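Local coordinates for protein glycoside hydrolase family 81 (Clostridium thermocellum, PDB 6FOP) that probably hydrolyses beta-1,3-glucans such as laminarin, as a family 81 glycoside hydrolase of the clostridial cellulosome, at residues A[497-505]-A[516-527]. Residues are numbered along the deposited sequence; the frame is centred on the assembly and turned at random.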
loop_
_atom_site.group_PDB
_atom_site.type_symbol
_atom_site.label_atom_id
_atom_site.label_comp_id
_atom_site.label_asym_id
_atom_site.label_seq_id
_atom_site.Cartn_x
_atom_site.Cartn_y
_atom_site.Cartn_z
ATOM N N ALA A 497 -3.932 2.320 -6.300
ATOM C CA ALA A 497 -3.111 1.188 -5.860
ATOM C C ALA A 497 -3.896 -0.111 -6.117
ATOM O O ALA A 497 -3.397 -1.070 -6.716
ATOM C CB ALA A 497 -2.774 1.332 -4.379
ATOM N N ILE A 498 -5.159 -0.121 -5.708
ATOM C CA ILE A 498 -6.014 -1.300 -5.869
ATOM C C ILE A 498 -6.254 -1.654 -7.338
ATOM O O ILE A 498 -6.359 -2.838 -7.676
ATOM C CB ILE A 498 -7.312 -1.124 -5.049
ATOM C CG1 ILE A 498 -6.996 -1.269 -3.544
ATOM C CG2 ILE A 498 -8.421 -2.071 -5.492
ATOM C CD1 ILE A 498 -8.047 -0.647 -2.637
ATOM N N ASN A 499 -6.283 -0.647 -8.214
ATOM C CA ASN A 499 -6.372 -0.908 -9.648
ATOM C C ASN A 499 -5.201 -1.760 -10.116
ATOM O O ASN A 499 -5.374 -2.686 -10.934
ATOM C CB ASN A 499 -6.373 0.410 -10.399
ATOM C CG ASN A 499 -6.549 0.249 -11.898
ATOM O OD1 ASN A 499 -7.473 -0.433 -12.367
ATOM N ND2 ASN A 499 -5.685 0.900 -12.656
ATOM N N ALA A 500 -3.987 -1.456 -9.637
ATOM C CA ALA A 500 -2.841 -2.290 -10.020
ATOM C C ALA A 500 -3.009 -3.712 -9.501
ATOM O O ALA A 500 -2.713 -4.690 -10.191
ATOM C CB ALA A 500 -1.549 -1.695 -9.509
ATOM N N TRP A 501 -3.482 -3.848 -8.272
ATOM C CA TRP A 501 -3.580 -5.156 -7.667
ATOM C C TRP A 501 -4.623 -6.031 -8.324
ATOM O O TRP A 501 -4.361 -7.217 -8.617
ATOM C CB TRP A 501 -3.809 -5.055 -6.166
ATOM C CG TRP A 501 -2.845 -4.191 -5.415
ATOM C CD1 TRP A 501 -3.123 -3.564 -4.256
ATOM C CD2 TRP A 501 -1.483 -3.805 -5.760
ATOM N NE1 TRP A 501 -2.027 -2.872 -3.806
ATOM C CE2 TRP A 501 -1.012 -2.980 -4.710
ATOM C CE3 TRP A 501 -0.627 -4.068 -6.832
ATOM C CZ2 TRP A 501 0.273 -2.431 -4.706
ATOM C CZ3 TRP A 501 0.661 -3.521 -6.821
ATOM C CH2 TRP A 501 1.097 -2.721 -5.761
ATOM N N GLN A 502 -5.782 -5.450 -8.634
ATOM C CA GLN A 502 -6.805 -6.222 -9.381
ATOM C C GLN A 502 -6.307 -6.642 -10.748
ATOM O O GLN A 502 -6.596 -7.737 -11.209
ATOM C CB GLN A 502 -8.153 -5.496 -9.427
ATOM C CG GLN A 502 -8.208 -4.234 -10.290
ATOM C CD GLN A 502 -8.607 -4.483 -11.719
ATOM O OE1 GLN A 502 -9.337 -5.420 -12.029
ATOM N NE2 GLN A 502 -8.157 -3.593 -12.593
ATOM N N ALA A 503 -5.561 -5.759 -11.403
ATOM C CA ALA A 503 -4.999 -6.113 -12.696
ATOM C C ALA A 503 -4.046 -7.301 -12.588
ATOM O O ALA A 503 -4.008 -8.140 -13.486
ATOM C CB ALA A 503 -4.279 -4.920 -13.313
ATOM N N ILE A 504 -3.242 -7.352 -11.513
ATOM C CA ILE A 504 -2.349 -8.490 -11.272
ATOM C C ILE A 504 -3.138 -9.790 -11.073
ATOM O O ILE A 504 -2.770 -10.850 -11.611
ATOM C CB ILE A 504 -1.407 -8.190 -10.098
ATOM C CG1 ILE A 504 -0.411 -7.097 -10.498
ATOM C CG2 ILE A 504 -0.632 -9.431 -9.706
ATOM C CD1 ILE A 504 0.491 -6.637 -9.381
ATOM N N ILE A 505 -4.241 -9.721 -10.343
ATOM C CA ILE A 505 -5.108 -10.902 -10.188
ATOM C C ILE A 505 -5.559 -11.401 -11.566
ATOM O O ILE A 505 -5.447 -12.593 -11.904
ATOM C CB ILE A 505 -6.354 -10.620 -9.325
ATOM C CG1 ILE A 505 -5.966 -10.213 -7.897
ATOM C CG2 ILE A 505 -7.300 -11.817 -9.304
ATOM C CD1 ILE A 505 -7.126 -9.794 -7.022
ATOM N N ILE A 516 1.594 -15.382 -9.528
ATOM C CA ILE A 516 1.262 -13.985 -9.776
ATOM C C ILE A 516 -0.174 -13.700 -9.366
ATOM O O ILE A 516 -0.458 -12.674 -8.746
ATOM C CB ILE A 516 1.546 -13.583 -11.236
ATOM C CG1 ILE A 516 3.053 -13.664 -11.514
ATOM C CG2 ILE A 516 0.986 -12.190 -11.511
ATOM C CD1 ILE A 516 3.466 -13.298 -12.929
ATOM N N ARG A 517 -1.089 -14.612 -9.671
ATOM C CA ARG A 517 -2.471 -14.410 -9.245
ATOM C C ARG A 517 -2.577 -14.233 -7.722
ATOM O O ARG A 517 -3.224 -13.315 -7.241
ATOM C CB ARG A 517 -3.356 -15.570 -9.669
ATOM C CG ARG A 517 -4.793 -15.355 -9.288
ATOM C CD ARG A 517 -5.543 -16.642 -9.315
ATOM N NE ARG A 517 -5.042 -17.582 -8.318
ATOM C CZ ARG A 517 -5.394 -18.856 -8.261
ATOM N NH1 ARG A 517 -6.231 -19.366 -9.158
ATOM N NH2 ARG A 517 -4.891 -19.644 -7.318
ATOM N N ASP A 518 -1.899 -15.102 -6.983
ATOM C CA ASP A 518 -2.029 -15.114 -5.530
ATOM C C ASP A 518 -1.365 -13.893 -4.922
ATOM O O ASP A 518 -1.841 -13.385 -3.907
ATOM C CB ASP A 518 -1.442 -16.400 -4.961
ATOM C CG ASP A 518 -2.268 -17.647 -5.309
ATOM O OD1 ASP A 518 -3.340 -17.531 -5.952
ATOM O OD2 ASP A 518 -1.822 -18.743 -4.930
ATOM N N LEU A 519 -0.284 -13.415 -5.546
ATOM C CA LEU A 519 0.322 -12.118 -5.214
ATOM C C LEU A 519 -0.739 -11.023 -5.310
ATOM O O LEU A 519 -0.890 -10.188 -4.402
ATOM C CB LEU A 519 1.482 -11.822 -6.163
ATOM C CG LEU A 519 2.041 -10.389 -6.188
ATOM C CD1 LEU A 519 2.761 -10.036 -4.902
ATOM C CD2 LEU A 519 2.934 -10.180 -7.400
ATOM N N GLY A 520 -1.457 -10.991 -6.423
ATOM C CA GLY A 520 -2.526 -10.013 -6.601
ATOM C C GLY A 520 -3.587 -10.095 -5.523
ATOM O O GLY A 520 -4.056 -9.060 -5.025
ATOM N N ILE A 521 -4.007 -11.313 -5.191
ATOM C CA ILE A 521 -5.022 -11.521 -4.172
ATOM C C ILE A 521 -4.527 -11.012 -2.829
ATOM O O ILE A 521 -5.263 -10.358 -2.087
ATOM C CB ILE A 521 -5.529 -12.972 -4.147
ATOM C CG1 ILE A 521 -6.242 -13.274 -5.470
ATOM C CG2 ILE A 521 -6.427 -13.227 -2.941
ATOM C CD1 ILE A 521 -6.624 -14.721 -5.661
ATOM N N TYR A 522 -3.279 -11.316 -2.509
ATOM C CA TYR A 522 -2.632 -10.798 -1.291
ATOM C C TYR A 522 -2.669 -9.271 -1.221
ATOM O O TYR A 522 -3.122 -8.653 -0.229
ATOM C CB TYR A 522 -1.192 -11.344 -1.212
ATOM C CG TYR A 522 -0.241 -10.576 -0.293
ATOM C CD1 TYR A 522 -0.385 -10.634 1.088
ATOM C CD2 TYR A 522 0.753 -9.760 -0.805
ATOM C CE1 TYR A 522 0.463 -9.932 1.936
ATOM C CE2 TYR A 522 1.583 -9.038 0.046
ATOM C CZ TYR A 522 1.437 -9.134 1.395
ATOM O OH TYR A 522 2.269 -8.408 2.219
ATOM N N LEU A 523 -2.180 -8.638 -2.285
ATOM C CA LEU A 523 -2.137 -7.169 -2.317
ATOM C C LEU A 523 -3.509 -6.540 -2.253
ATOM O O LEU A 523 -3.749 -5.608 -1.486
ATOM C CB LEU A 523 -1.367 -6.689 -3.545
ATOM C CG LEU A 523 0.098 -7.130 -3.627
ATOM C CD1 LEU A 523 0.661 -6.896 -5.026
ATOM C CD2 LEU A 523 0.938 -6.375 -2.589
ATOM N N TYR A 524 -4.393 -7.015 -3.120
ATOM C CA TYR A 524 -5.736 -6.482 -3.222
ATOM C C TYR A 524 -6.502 -6.610 -1.919
ATOM O O TYR A 524 -7.064 -5.635 -1.401
ATOM C CB TYR A 524 -6.476 -7.231 -4.347
ATOM C CG TYR A 524 -7.939 -6.874 -4.491
ATOM C CD1 TYR A 524 -8.354 -5.768 -5.224
ATOM C CD2 TYR A 524 -8.909 -7.631 -3.862
ATOM C CE1 TYR A 524 -9.709 -5.451 -5.324
ATOM C CE2 TYR A 524 -10.256 -7.327 -3.984
ATOM C CZ TYR A 524 -10.652 -6.235 -4.707
ATOM O OH TYR A 524 -11.984 -5.946 -4.806
ATOM N N THR A 525 -6.547 -7.820 -1.377
ATOM C CA THR A 525 -7.326 -8.076 -0.183
ATOM C C THR A 525 -6.807 -7.258 0.995
ATOM O O THR A 525 -7.570 -6.665 1.752
ATOM C CB THR A 525 -7.326 -9.583 0.111
ATOM O OG1 THR A 525 -7.808 -10.307 -1.055
ATOM C CG2 THR A 525 -8.215 -9.906 1.278
ATOM N N THR A 526 -5.476 -7.219 1.128
ATOM C CA THR A 526 -4.901 -6.506 2.264
ATOM C C THR A 526 -5.112 -4.986 2.114
ATOM O O THR A 526 -5.547 -4.332 3.068
ATOM C CB THR A 526 -3.427 -6.832 2.413
ATOM O OG1 THR A 526 -3.238 -8.247 2.519
ATOM C CG2 THR A 526 -2.886 -6.166 3.683
ATOM N N GLU A 527 -4.838 -4.412 0.929
ATOM C CA GLU A 527 -5.060 -2.987 0.760
ATOM C C GLU A 527 -6.498 -2.590 1.029
ATOM O O GLU A 527 -6.759 -1.568 1.678
ATOM C CB GLU A 527 -4.549 -2.495 -0.601
ATOM C CG GLU A 527 -4.448 -0.975 -0.667
ATOM C CD GLU A 527 -3.078 -0.404 -1.014
ATOM O OE1 GLU A 527 -2.195 -1.152 -1.514
ATOM O OE2 GLU A 527 -2.873 0.806 -0.739
#
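The indole of W501 lies against the backbone and side chains of segment 516-527, with L523 over one face and E527 at its edge. L523 CB stands 3.5 Å from the centroid of the five-membered ring of W501, 12° off the normal, a CH-pi contact, while L523 CD1 reaches on to CE3 of the six-membered ring. The carbonyl oxygen of A497 covers the opposite face, near the rim, so the indole is clamped. At its edge, W501 NE1 donates to E527 OE1 at 2.9 Å, a nearly straight bond (166°) close to the indole plane, although it meets OE1 on the anti side and out of the carboxylate plane. CG of E527 leaves anti to the backbone N (chi1 -166°) and the chain then bends, bringing OE2 near A497 CB.

Farther along, the axes of the two segments approach to 7.4 Å, running roughly antiparallel, because G520, lacking a side chain, sets its backbone directly against I504 and I505. These enter as knobs into holes that share G520: I504 CG2 meets I516 CG2 at 3.7 Å, and I505 CG1 lies 3.4 Å from G520 C. I505 CD1 continues to Y524 CB (3.8 Å), crossing that side chain at about a right angle, and I498 CG2 touches Y524 CE1 at 3.6 Å.

S477 OG shares E527 OE1 with W501, Q491 NE2 bonds to OE2, and the Y524 hydroxyl bonds to A584 O. Helix 440-455 packs on W501, I504 and L523. Consecutive helices 494-511 and 514-534 form an antiparallel hairpin, consistent with the (alpha/alpha)6 barrel of family 81. Three partners satisfy the buried carboxylate, and the NE1 bond and sandwich together probably fix the indole's rotation in an otherwise apolar interface.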